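Long-range contact in glucose dehydrogenase (Serratia sp. FS14, PDB 7CDY), which belongs to the glucose/sorbosone dehydrogenase family of beta-propeller proteins and carries a bound calcium ion: residues 261-272 and 285-296. Sequence-based numbering, arbitrary orientation. Where two conformers were deposited one is given.
Sequences WRVSPGLSGMAF and LFIGALAQKALI
L285 reaches F272 with a single methyl: CD1 stands over the centre of the phenyl face, 3.8 Å from the ring centroid and only 8° off its normal, a clear CH-pi contact. CG of L285 lies anti to the backbone N (chi1 172°), which turns this branch toward the neighbouring strand, where CD1 also meets CE of M270 at 3.7 Å. W206 also meets the F272 ring edge-to-face. Farther along the same sheet face, CG2 of I287 and CD1 of I296 both press on CD2 of L267, I296 crossing it at about a right angle; CD2 in turn lies over one face of the W261 indole, near its rim. CD1 of I296 also touches CB of P265, so the row continues from strand 267-273 into the loop before it. Strands 267-273 and 284-289 form the antiparallel hairpin beneath. A271 and F286 exchange two backbone bonds, F286 N to A271 O being nearly straight (176°); S268 N donates to G288 O (2.9 Å), while G288 N gives only weak bonds to S268 O and G269 O. Beyond the strand, L290 N donates to G266 O at 2.9 Å and Q292 N to P265 O at 3.1 Å. The Q292 side chain crosses P265 obliquely, its OE1 3.6 Å from the proline CB and hydrogen-bonded to R310; NE2 donates to two waters, one passing the link on to V263 O, the other to S264 O. S268 points to the other sheet face, where its CB meets CD1 of L290 from the turn (3.7 Å); its OG is hydrogen-bonded to R320 O. These contacts join the first three strands of a four-stranded propeller blade, and W261 brings in the neighbouring blade containing 259-261: backbone bonds join strands 267-273 and 284-289 under apolar packing on one face, and the turn adds backbone bonds and two water bridges to loop 262-266.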
loop_
_atom_site.group_PDB
_atom_site.type_symbol
_atom_site.label_atom_id
_atom_site.label_comp_id
_atom_site.label_asym_id
_atom_site.label_seq_id
_atom_site.Cartn_x
_atom_site.Cartn_y
_atom_site.Cartn_z
ATOM N N TRP A 261 -5.542 -3.203 16.295
ATOM C CA TRP A 261 -6.688 -4.104 16.329
ATOM C C TRP A 261 -6.216 -5.447 16.861
ATOM O O TRP A 261 -5.519 -6.191 16.162
ATOM C CB TRP A 261 -7.251 -4.295 14.924
ATOM C CG TRP A 261 -8.005 -3.143 14.338
ATOM C CD1 TRP A 261 -9.365 -3.020 14.241
ATOM C CD2 TRP A 261 -7.449 -1.975 13.715
ATOM N NE1 TRP A 261 -9.685 -1.845 13.613
ATOM C CE2 TRP A 261 -8.531 -1.186 13.277
ATOM C CE3 TRP A 261 -6.147 -1.520 13.477
ATOM C CZ2 TRP A 261 -8.347 0.033 12.624
ATOM C CZ3 TRP A 261 -5.971 -0.301 12.835
ATOM C CH2 TRP A 261 -7.065 0.456 12.414
ATOM N N ARG A 262 -6.625 -5.782 18.086
ATOM C CA ARG A 262 -6.242 -7.077 18.638
ATOM C C ARG A 262 -6.811 -8.237 17.830
ATOM O O ARG A 262 -6.166 -9.283 17.708
ATOM C CB ARG A 262 -6.643 -7.163 20.109
ATOM C CG ARG A 262 -5.771 -6.286 20.984
ATOM C CD ARG A 262 -6.203 -6.377 22.448
ATOM N NE ARG A 262 -5.351 -5.586 23.332
ATOM C CZ ARG A 262 -4.163 -5.993 23.766
ATOM N NH1 ARG A 262 -3.463 -5.214 24.577
ATOM N NH2 ARG A 262 -3.679 -7.172 23.392
ATOM N N VAL A 263 -7.990 -8.069 17.238
ATOM C CA VAL A 263 -8.519 -9.022 16.271
ATOM C C VAL A 263 -8.347 -8.401 14.889
ATOM O O VAL A 263 -8.862 -7.308 14.626
ATOM C CB VAL A 263 -9.990 -9.368 16.566
ATOM C CG1 VAL A 263 -10.505 -10.410 15.570
ATOM C CG2 VAL A 263 -10.143 -9.875 18.015
ATOM N N SER A 264 -7.584 -9.064 14.028
ATOM C CA SER A 264 -7.185 -8.457 12.745
ATOM C C SER A 264 -8.325 -8.371 11.744
ATOM O O SER A 264 -8.872 -9.406 11.353
ATOM C CB SER A 264 -6.071 -9.255 12.102
ATOM O OG SER A 264 -4.895 -9.228 12.881
ATOM N N PRO A 265 -8.679 -7.180 11.259
ATOM C CA PRO A 265 -9.592 -7.114 10.108
ATOM C C PRO A 265 -8.930 -7.489 8.795
ATOM O O PRO A 265 -9.649 -7.805 7.833
ATOM C CB PRO A 265 -10.044 -5.644 10.092
ATOM C CG PRO A 265 -9.635 -5.073 11.440
ATOM C CD PRO A 265 -8.394 -5.839 11.803
ATOM N N GLY A 266 -7.591 -7.466 8.728
ATOM C CA GLY A 266 -6.874 -7.640 7.482
ATOM C C GLY A 266 -6.776 -6.331 6.722
ATOM O O GLY A 266 -7.274 -6.231 5.599
ATOM N N LEU A 267 -6.124 -5.326 7.312
ATOM C CA LEU A 267 -6.130 -3.979 6.748
ATOM C C LEU A 267 -5.475 -3.945 5.374
ATOM O O LEU A 267 -4.372 -4.464 5.183
ATOM C CB LEU A 267 -5.372 -3.026 7.667
ATOM C CG LEU A 267 -5.728 -3.014 9.152
ATOM C CD1 LEU A 267 -4.844 -2.005 9.865
ATOM C CD2 LEU A 267 -7.210 -2.719 9.391
ATOM N N SER A 268 -6.141 -3.289 4.427
ATOM C CA SER A 268 -5.628 -3.188 3.066
ATOM C C SER A 268 -6.215 -1.955 2.408
ATOM O O SER A 268 -7.440 -1.803 2.353
ATOM C CB SER A 268 -6.021 -4.434 2.273
ATOM O OG SER A 268 -5.372 -4.460 1.017
ATOM N N GLY A 269 -5.347 -1.083 1.899
ATOM C CA GLY A 269 -5.834 0.143 1.291
ATOM C C GLY A 269 -6.105 1.216 2.327
ATOM O O GLY A 269 -6.510 0.919 3.458
ATOM N N MET A 270 -5.857 2.474 1.979
ATOM C CA MET A 270 -6.157 3.550 2.911
ATOM C C MET A 270 -6.255 4.862 2.155
ATOM O O MET A 270 -5.458 5.130 1.253
ATOM C CB MET A 270 -5.149 3.646 4.075
ATOM C CG MET A 270 -3.841 4.345 3.749
ATOM S SD MET A 270 -2.623 4.388 5.101
ATOM C CE MET A 270 -3.428 5.422 6.318
ATOM N N ALA A 271 -7.236 5.669 2.539
ATOM C CA ALA A 271 -7.477 6.968 1.922
ATOM C C ALA A 271 -8.076 7.921 2.943
ATOM O O ALA A 271 -9.025 7.561 3.645
ATOM C CB ALA A 271 -8.430 6.849 0.727
ATOM N N PHE A 272 -7.541 9.138 3.008
ATOM C CA PHE A 272 -8.132 10.222 3.782
ATOM C C PHE A 272 -9.187 10.928 2.939
ATOM O O PHE A 272 -8.968 11.198 1.753
ATOM C CB PHE A 272 -7.059 11.244 4.151
ATOM C CG PHE A 272 -5.983 10.717 5.065
ATOM C CD1 PHE A 272 -6.132 10.769 6.448
ATOM C CD2 PHE A 272 -4.795 10.204 4.544
ATOM C CE1 PHE A 272 -5.127 10.307 7.284
ATOM C CE2 PHE A 272 -3.801 9.732 5.375
ATOM C CZ PHE A 272 -3.960 9.787 6.742
ATOM N N LEU A 285 -10.516 8.669 7.896
ATOM C CA LEU A 285 -9.554 7.807 7.222
ATOM C C LEU A 285 -10.254 6.485 6.946
ATOM O O LEU A 285 -10.790 5.859 7.867
ATOM C CB LEU A 285 -8.338 7.588 8.124
ATOM C CG LEU A 285 -7.318 6.552 7.661
ATOM C CD1 LEU A 285 -6.764 6.955 6.305
ATOM C CD2 LEU A 285 -6.199 6.402 8.687
ATOM N N PHE A 286 -10.282 6.081 5.689
ATOM C CA PHE A 286 -10.947 4.851 5.284
ATOM C C PHE A 286 -9.914 3.767 4.990
ATOM O O PHE A 286 -8.901 4.022 4.326
ATOM C CB PHE A 286 -11.790 5.111 4.036
ATOM C CG PHE A 286 -13.017 5.927 4.302
ATOM C CD1 PHE A 286 -12.983 7.316 4.255
ATOM C CD2 PHE A 286 -14.208 5.306 4.617
ATOM C CE1 PHE A 286 -14.122 8.064 4.506
ATOM C CE2 PHE A 286 -15.355 6.040 4.859
ATOM C CZ PHE A 286 -15.306 7.428 4.803
ATOM N N ILE A 287 -10.183 2.551 5.474
ATOM C CA ILE A 287 -9.253 1.429 5.376
ATOM C C ILE A 287 -10.032 0.181 4.989
ATOM O O ILE A 287 -11.073 -0.106 5.584
ATOM C CB ILE A 287 -8.533 1.207 6.722
ATOM C CG1 ILE A 287 -7.653 2.422 7.068
ATOM C CG2 ILE A 287 -7.729 -0.097 6.701
ATOM C CD1 ILE A 287 -7.136 2.410 8.503
ATOM N N GLY A 288 -9.550 -0.577 4.013
ATOM C CA GLY A 288 -10.226 -1.812 3.656
ATOM C C GLY A 288 -9.919 -2.930 4.639
ATOM O O GLY A 288 -8.862 -2.965 5.268
ATOM N N ALA A 289 -10.872 -3.856 4.775
ATOM C CA ALA A 289 -10.688 -5.076 5.555
ATOM C C ALA A 289 -10.849 -6.274 4.628
ATOM O O ALA A 289 -11.922 -6.470 4.035
ATOM C CB ALA A 289 -11.673 -5.151 6.727
ATOM N N LEU A 290 -9.770 -7.048 4.470
ATOM C CA LEU A 290 -9.827 -8.270 3.674
ATOM C C LEU A 290 -10.540 -9.392 4.423
ATOM O O LEU A 290 -11.574 -9.897 3.972
ATOM C CB LEU A 290 -8.414 -8.707 3.268
ATOM C CG LEU A 290 -7.666 -7.772 2.321
ATOM C CD1 LEU A 290 -6.169 -8.111 2.319
ATOM C CD2 LEU A 290 -8.216 -7.858 0.914
ATOM N N ALA A 291 -10.013 -9.784 5.583
ATOM C CA ALA A 291 -10.563 -10.933 6.294
ATOM C C ALA A 291 -11.970 -10.652 6.800
ATOM O O ALA A 291 -12.837 -11.536 6.747
ATOM C CB ALA A 291 -9.639 -11.325 7.446
ATOM N N GLN A 292 -12.229 -9.437 7.281
ATOM C CA GLN A 292 -13.554 -9.097 7.792
ATOM C C GLN A 292 -14.492 -8.552 6.721
ATOM O O GLN A 292 -15.653 -8.258 7.029
ATOM C CB GLN A 292 -13.459 -8.159 9.005
ATOM C CG GLN A 292 -13.052 -8.898 10.273
ATOM C CD GLN A 292 -12.803 -7.983 11.451
ATOM O OE1 GLN A 292 -13.161 -6.806 11.426
ATOM N NE2 GLN A 292 -12.168 -8.518 12.494
ATOM N N LYS A 293 -14.032 -8.424 5.478
ATOM C CA LYS A 293 -14.892 -8.137 4.323
ATOM C C LYS A 293 -15.728 -6.876 4.546
ATOM O O LYS A 293 -16.961 -6.891 4.516
ATOM C CB LYS A 293 -15.770 -9.344 3.963
ATOM C CG LYS A 293 -14.982 -10.590 3.640
ATOM C CD LYS A 293 -15.888 -11.781 3.355
ATOM C CE LYS A 293 -15.068 -13.026 3.061
ATOM N NZ LYS A 293 -15.938 -14.184 2.714
ATOM N N ALA A 294 -15.036 -5.768 4.786
ATOM C CA ALA A 294 -15.716 -4.539 5.172
ATOM C C ALA A 294 -14.828 -3.337 4.884
ATOM O O ALA A 294 -13.666 -3.468 4.487
ATOM C CB ALA A 294 -16.130 -4.571 6.649
ATOM N N LEU A 295 -15.404 -2.161 5.090
ATOM C CA LEU A 295 -14.697 -0.895 4.994
ATOM C C LEU A 295 -14.713 -0.236 6.364
ATOM O O LEU A 295 -15.776 -0.108 6.980
ATOM C CB LEU A 295 -15.387 -0.002 3.968
ATOM C CG LEU A 295 -14.787 1.386 3.743
ATOM C CD1 LEU A 295 -13.387 1.285 3.130
ATOM C CD2 LEU A 295 -15.710 2.196 2.839
ATOM N N ILE A 296 -13.542 0.152 6.849
ATOM C CA ILE A 296 -13.382 0.776 8.154
ATOM C C ILE A 296 -13.298 2.279 7.960
ATOM O O ILE A 296 -12.569 2.757 7.081
ATOM C CB ILE A 296 -12.111 0.249 8.841
ATOM C CG1 ILE A 296 -12.235 -1.250 9.102
ATOM C CG2 ILE A 296 -11.831 1.020 10.115
ATOM C CD1 ILE A 296 -10.908 -1.918 9.434
HETATM O O HOH W 1 -11.484 -6.430 14.375
HETATM O O HOH W 2 -11.117 -11.323 12.026
#